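Local coordinates for protein galactan 1,3-beta-galactosidase (Phanerochaete chrysosporium, PDB 7BYS) that probably cleaves beta-1,3-galactan as a family 43 glycoside hydrolase and carries a calcium-containing, carbohydrate-binding beta-sandwich module, at residues A[359-362]-A[366-369]; A[408-413]-A[419-424]. One frame throughout, in Å; residues are numbered along the deposited sequence.

Interaction 1. Residues A[359-362]-A[366-369]; sequences FANG and YRNV. With NAG (2-acetamido-2-deoxy-beta-D-glucopyranose), chain E.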
loop_
_atom_site.group_PDB
_atom_site.type_symbol
_atom_site.label_atom_id
_atom_site.label_comp_id
_atom_site.label_asym_id
_atom_site.label_seq_id
_atom_site.Cartn_x
_atom_site.Cartn_y
_atom_site.Cartn_z
ATOM N N PHE A 359 -15.322 9.689 -5.003
ATOM C CA PHE A 359 -16.515 8.989 -5.455
ATOM C C PHE A 359 -16.942 7.992 -4.382
ATOM O O PHE A 359 -16.161 7.624 -3.498
ATOM C CB PHE A 359 -16.227 8.231 -6.763
ATOM C CG PHE A 359 -15.245 7.112 -6.573
ATOM C CD1 PHE A 359 -15.685 5.844 -6.227
ATOM C CD2 PHE A 359 -13.878 7.355 -6.652
ATOM C CE1 PHE A 359 -14.783 4.825 -6.004
ATOM C CE2 PHE A 359 -12.968 6.339 -6.434
ATOM C CZ PHE A 359 -13.422 5.073 -6.105
ATOM N N ALA A 360 -18.186 7.537 -4.475
ATOM C CA ALA A 360 -18.679 6.428 -3.672
ATOM C C ALA A 360 -19.128 5.324 -4.614
ATOM O O ALA A 360 -19.791 5.589 -5.619
ATOM C CB ALA A 360 -19.852 6.870 -2.786
ATOM N N ASN A 361 -18.759 4.089 -4.303
ATOM C CA ASN A 361 -19.153 2.937 -5.115
ATOM C C ASN A 361 -19.580 1.845 -4.142
ATOM O O ASN A 361 -18.731 1.148 -3.575
ATOM C CB ASN A 361 -18.000 2.479 -5.999
ATOM C CG ASN A 361 -18.290 1.176 -6.725
ATOM O OD1 ASN A 361 -19.427 0.696 -6.759
ATOM N ND2 ASN A 361 -17.258 0.596 -7.313
ATOM N N GLY A 362 -20.890 1.690 -3.958
ATOM C CA GLY A 362 -21.385 0.698 -3.025
ATOM C C GLY A 362 -21.456 -0.721 -3.538
ATOM O O GLY A 362 -21.952 -1.596 -2.818
ATOM N N TYR A 366 -15.689 -3.330 -8.912
ATOM C CA TYR A 366 -15.243 -2.049 -9.438
ATOM C C TYR A 366 -16.250 -1.489 -10.434
ATOM O O TYR A 366 -16.971 -2.222 -11.111
ATOM C CB TYR A 366 -13.939 -2.229 -10.209
ATOM C CG TYR A 366 -12.683 -2.222 -9.378
ATOM C CD1 TYR A 366 -12.596 -2.942 -8.197
ATOM C CD2 TYR A 366 -11.582 -1.478 -9.777
ATOM C CE1 TYR A 366 -11.431 -2.936 -7.441
ATOM C CE2 TYR A 366 -10.413 -1.467 -9.035
ATOM C CZ TYR A 366 -10.347 -2.189 -7.868
ATOM O OH TYR A 366 -9.174 -2.160 -7.132
ATOM N N ARG A 367 -16.281 -0.167 -10.519
ATOM C CA ARG A 367 -16.870 0.549 -11.640
ATOM C C ARG A 367 -15.752 1.314 -12.340
ATOM O O ARG A 367 -14.576 1.195 -11.990
ATOM C CB ARG A 367 -17.975 1.486 -11.149
ATOM C CG ARG A 367 -19.151 0.752 -10.537
ATOM C CD ARG A 367 -20.298 1.704 -10.317
ATOM N NE ARG A 367 -21.415 1.049 -9.644
ATOM C CZ ARG A 367 -22.634 1.563 -9.552
ATOM N NH1 ARG A 367 -22.917 2.738 -10.109
ATOM N NH2 ARG A 367 -23.580 0.896 -8.904
ATOM N N ASN A 368 -16.115 2.109 -13.339
ATOM C CA ASN A 368 -15.158 3.035 -13.931
ATOM C C ASN A 368 -15.920 4.232 -14.458
ATOM O O ASN A 368 -17.148 4.225 -14.542
ATOM C CB ASN A 368 -14.367 2.383 -15.057
ATOM C CG ASN A 368 -15.201 1.446 -15.812
ATOM O OD1 ASN A 368 -16.095 1.863 -16.544
ATOM N ND2 ASN A 368 -14.959 0.156 -15.622
ATOM N N VAL A 369 -15.169 5.269 -14.807
ATOM C CA VAL A 369 -15.750 6.519 -15.280
ATOM C C VAL A 369 -14.893 7.034 -16.429
ATOM O O VAL A 369 -13.661 6.992 -16.368
ATOM C CB VAL A 369 -15.903 7.552 -14.136
ATOM C CG1 VAL A 369 -14.541 8.008 -13.601
ATOM C CG2 VAL A 369 -16.768 8.748 -14.598
HETATM C C1 NAG E . -15.764 -0.858 -16.237
HETATM C C2 NAG E . -14.993 -2.110 -16.628
HETATM C C3 NAG E . -15.911 -3.205 -17.047
HETATM C C4 NAG E . -16.949 -3.503 -16.002
HETATM C C5 NAG E . -17.734 -2.250 -15.627
HETATM C C6 NAG E . -18.646 -2.568 -14.480
HETATM C C7 NAG E . -12.626 -1.890 -17.583
HETATM C C8 NAG E . -11.673 -1.524 -18.727
HETATM N N2 NAG E . -14.071 -1.749 -17.752
HETATM O O3 NAG E . -15.119 -4.401 -17.284
HETATM O O4 NAG E . -17.880 -4.474 -16.488
HETATM O O5 NAG E . -16.830 -1.168 -15.222
HETATM O O6 NAG E . -19.426 -1.437 -14.189
HETATM O O7 NAG E . -12.189 -2.294 -16.557
#

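Interaction 2. Residues A[408-413]-A[419-424]; sequences ITFGSG and ADLDKI. With CA (calcium ion), chain F.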
loop_
_atom_site.group_PDB
_atom_site.type_symbol
_atom_site.label_atom_id
_atom_site.label_comp_id
_atom_site.label_asym_id
_atom_site.label_seq_id
_atom_site.Cartn_x
_atom_site.Cartn_y
_atom_site.Cartn_z
ATOM N N ILE A 408 -14.110 19.573 -17.601
ATOM C CA ILE A 408 -13.867 18.140 -17.473
ATOM C C ILE A 408 -15.218 17.443 -17.427
ATOM O O ILE A 408 -16.045 17.753 -16.563
ATOM C CB ILE A 408 -13.044 17.791 -16.222
ATOM C CG1 ILE A 408 -11.766 18.636 -16.152
ATOM C CG2 ILE A 408 -12.706 16.311 -16.222
ATOM C CD1 ILE A 408 -11.024 18.512 -14.817
ATOM N N THR A 409 -15.448 16.516 -18.354
ATOM C CA THR A 409 -16.734 15.837 -18.481
ATOM C C THR A 409 -16.585 14.388 -18.035
ATOM O O THR A 409 -15.664 13.688 -18.474
ATOM C CB THR A 409 -17.244 15.902 -19.922
ATOM O OG1 THR A 409 -17.540 17.261 -20.258
ATOM C CG2 THR A 409 -18.517 15.098 -20.066
ATOM N N PHE A 410 -17.507 13.938 -17.185
ATOM C CA PHE A 410 -17.503 12.594 -16.617
ATOM C C PHE A 410 -18.728 11.821 -17.085
ATOM O O PHE A 410 -19.848 12.344 -17.053
ATOM C CB PHE A 410 -17.511 12.665 -15.088
ATOM C CG PHE A 410 -16.321 13.363 -14.518
ATOM C CD1 PHE A 410 -15.174 12.642 -14.213
ATOM C CD2 PHE A 410 -16.342 14.730 -14.277
ATOM C CE1 PHE A 410 -14.057 13.279 -13.687
ATOM C CE2 PHE A 410 -15.231 15.365 -13.755
ATOM C CZ PHE A 410 -14.087 14.637 -13.460
ATOM N N GLY A 411 -18.504 10.581 -17.518
ATOM C CA GLY A 411 -19.572 9.646 -17.786
ATOM C C GLY A 411 -20.070 9.599 -19.212
ATOM O O GLY A 411 -20.992 8.826 -19.491
ATOM N N SER A 412 -19.506 10.396 -20.119
ATOM C CA SER A 412 -19.921 10.320 -21.512
ATOM C C SER A 412 -19.477 9.005 -22.130
ATOM O O SER A 412 -18.426 8.454 -21.792
ATOM C CB SER A 412 -19.360 11.502 -22.302
ATOM O OG SER A 412 -17.952 11.431 -22.431
ATOM N N GLY A 413 -20.311 8.490 -23.032
ATOM C CA GLY A 413 -19.930 7.362 -23.862
ATOM C C GLY A 413 -19.600 6.089 -23.123
ATOM O O GLY A 413 -18.710 5.348 -23.553
ATOM N N ALA A 419 -19.330 5.235 -10.867
ATOM C CA ALA A 419 -19.618 5.481 -9.465
ATOM C C ALA A 419 -20.183 6.887 -9.274
ATOM O O ALA A 419 -20.093 7.749 -10.151
ATOM C CB ALA A 419 -18.359 5.305 -8.604
ATOM N N ASP A 420 -20.794 7.108 -8.117
ATOM C CA ASP A 420 -21.313 8.428 -7.782
ATOM C C ASP A 420 -20.165 9.387 -7.491
ATOM O O ASP A 420 -19.289 9.091 -6.671
ATOM C CB ASP A 420 -22.244 8.339 -6.572
ATOM C CG ASP A 420 -23.476 7.498 -6.842
ATOM O OD1 ASP A 420 -23.834 7.325 -8.021
ATOM O OD2 ASP A 420 -24.092 7.016 -5.862
ATOM N N LEU A 421 -20.175 10.553 -8.134
ATOM C CA LEU A 421 -19.061 11.494 -8.046
ATOM C C LEU A 421 -19.376 12.590 -7.036
ATOM O O LEU A 421 -20.365 13.315 -7.183
ATOM C CB LEU A 421 -18.761 12.096 -9.418
ATOM C CG LEU A 421 -17.462 12.907 -9.511
ATOM C CD1 LEU A 421 -16.213 12.026 -9.341
ATOM C CD2 LEU A 421 -17.401 13.655 -10.841
ATOM N N ASP A 422 -18.527 12.711 -6.012
ATOM C CA ASP A 422 -18.697 13.672 -4.931
ATOM C C ASP A 422 -18.066 15.013 -5.276
ATOM O O ASP A 422 -18.728 16.053 -5.190
ATOM C CB ASP A 422 -18.049 13.100 -3.658
ATOM C CG ASP A 422 -18.223 13.985 -2.451
ATOM O OD1 ASP A 422 -18.934 15.001 -2.524
ATOM O OD2 ASP A 422 -17.636 13.654 -1.397
ATOM N N LYS A 423 -16.789 15.002 -5.640
ATOM C CA LYS A 423 -16.043 16.208 -5.970
ATOM C C LYS A 423 -14.753 15.770 -6.643
ATOM O O LYS A 423 -14.427 14.578 -6.691
ATOM C CB LYS A 423 -15.721 17.049 -4.722
ATOM C CG LYS A 423 -14.860 16.341 -3.672
ATOM C CD LYS A 423 -14.371 17.335 -2.628
ATOM C CE LYS A 423 -13.341 16.709 -1.712
ATOM N NZ LYS A 423 -12.658 17.769 -0.909
ATOM N N ILE A 424 -14.020 16.750 -7.169
ATOM C CA ILE A 424 -12.668 16.544 -7.669
ATOM C C ILE A 424 -11.760 17.563 -6.997
ATOM O O ILE A 424 -12.205 18.635 -6.579
ATOM C CB ILE A 424 -12.553 16.615 -9.216
ATOM C CG1 ILE A 424 -12.741 18.053 -9.737
ATOM C CG2 ILE A 424 -13.543 15.660 -9.878
ATOM C CD1 ILE A 424 -12.502 18.199 -11.235
HETATM CA CA CA F . -20.132 16.857 -3.223
#

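Interaction 1. Residues A[359-362]-A[366-369]
At the galactose-binding site of the beta-sandwich module, the side-chain amide of N361 lies against the aliphatic shaft of R367, a residue that contacts beta-D-galactose in another structure of this protein. The touching is chiefly van der Waals: N361 CG is 3.9 Å from R367 CG, and the two side chains cross obliquely, their amide and guanidinium planes 58° apart. N361 OD1 sits 3.5 Å from R367 NE without a hydrogen bond, and N361 ND2 meets R367 N at 3.4 Å as a pair of donors. With CG anti to the backbone N (chi1 172°), the amide reaches across to the turn, where OD1 accepts from D363 N and ND2 donates to the carbonyls of T365 and Q383. R367 NE makes a salt bridge with D363, NH1 donates to A418 O, and NH2 is hydrogen-bonded to a citrate probably from the crystallisation liquor. Replacing N361 by an alanine would probably leave D363 N and the carbonyls of T365 and Q383 without these mates, the turn less fixed and the R367 shaft without its flanking amide. On the next residue, N368 ND2 is bonded to C1 of the NAG at 1.4 Å. Strand 352-360 belongs to the four-stranded sheet and strand 367-373 to the five-stranded one, and the contact lies at the turn by which the chain crosses between them.

Interaction 2. Residues A[408-413]-A[419-424]
F410 and L421 face each other in the buried interior, and the phenylalanine can be followed outward atom by atom. Its CB lies 4.4 Å from L421 CD2, and with CG beside the backbone N and anti to the carbonyl carbon (chi1 -61°) the ring is set so that one face meets L421 CD2. F410 CG and CD2 each approach L421 CD2 to 3.8 Å, CE2 comes to 4.0 Å from that methyl and CD1 to 4.2 Å. L421 CD2 is 3.9 Å from the F410 ring centroid and 15° off the normal, evidence for a CH-pi contact over one face. At the far end, F410 CZ meets I424 CG2 at 3.8 Å in an oblique approach. Next along, I408 CD1 and I424 CD1 extend the same apolar layer. D422 lies on the other side of its strand: its OD1 and O bind the calcium ion with E308, E310, S327 and K330, and with K423 it forms a classic beta bulge facing Y358. Two strands from different sheets, axes 11.0 Å apart, nearly antiparallel at 151° and joined by apolar side chains, are expected in a beta-sandwich core, consistent with family 35 modules, relatives of CBM6.

Interactions 1 and 2 join the same two sheets of the module at places whose centres are about 10 Å apart. The evidence for direct contact is a probable hydrogen bond from A360 N to D420 O, 2.9 Å, between neighbouring strands 352-360 and 420-426, together with packing of F359 CD1 on A419 CB at 3.6 Å. In the other sheet, strands 367-373 and 405-410 are neighbours as well. The galactose site, known from another structure and without its sugar here, draws on both: the side chains of R367 and D420 lie about 5 Å apart, and those of Y334 and R367 about 8 Å. D422 binds calcium, so strand 420-426 contributes to both sugar and metal sites.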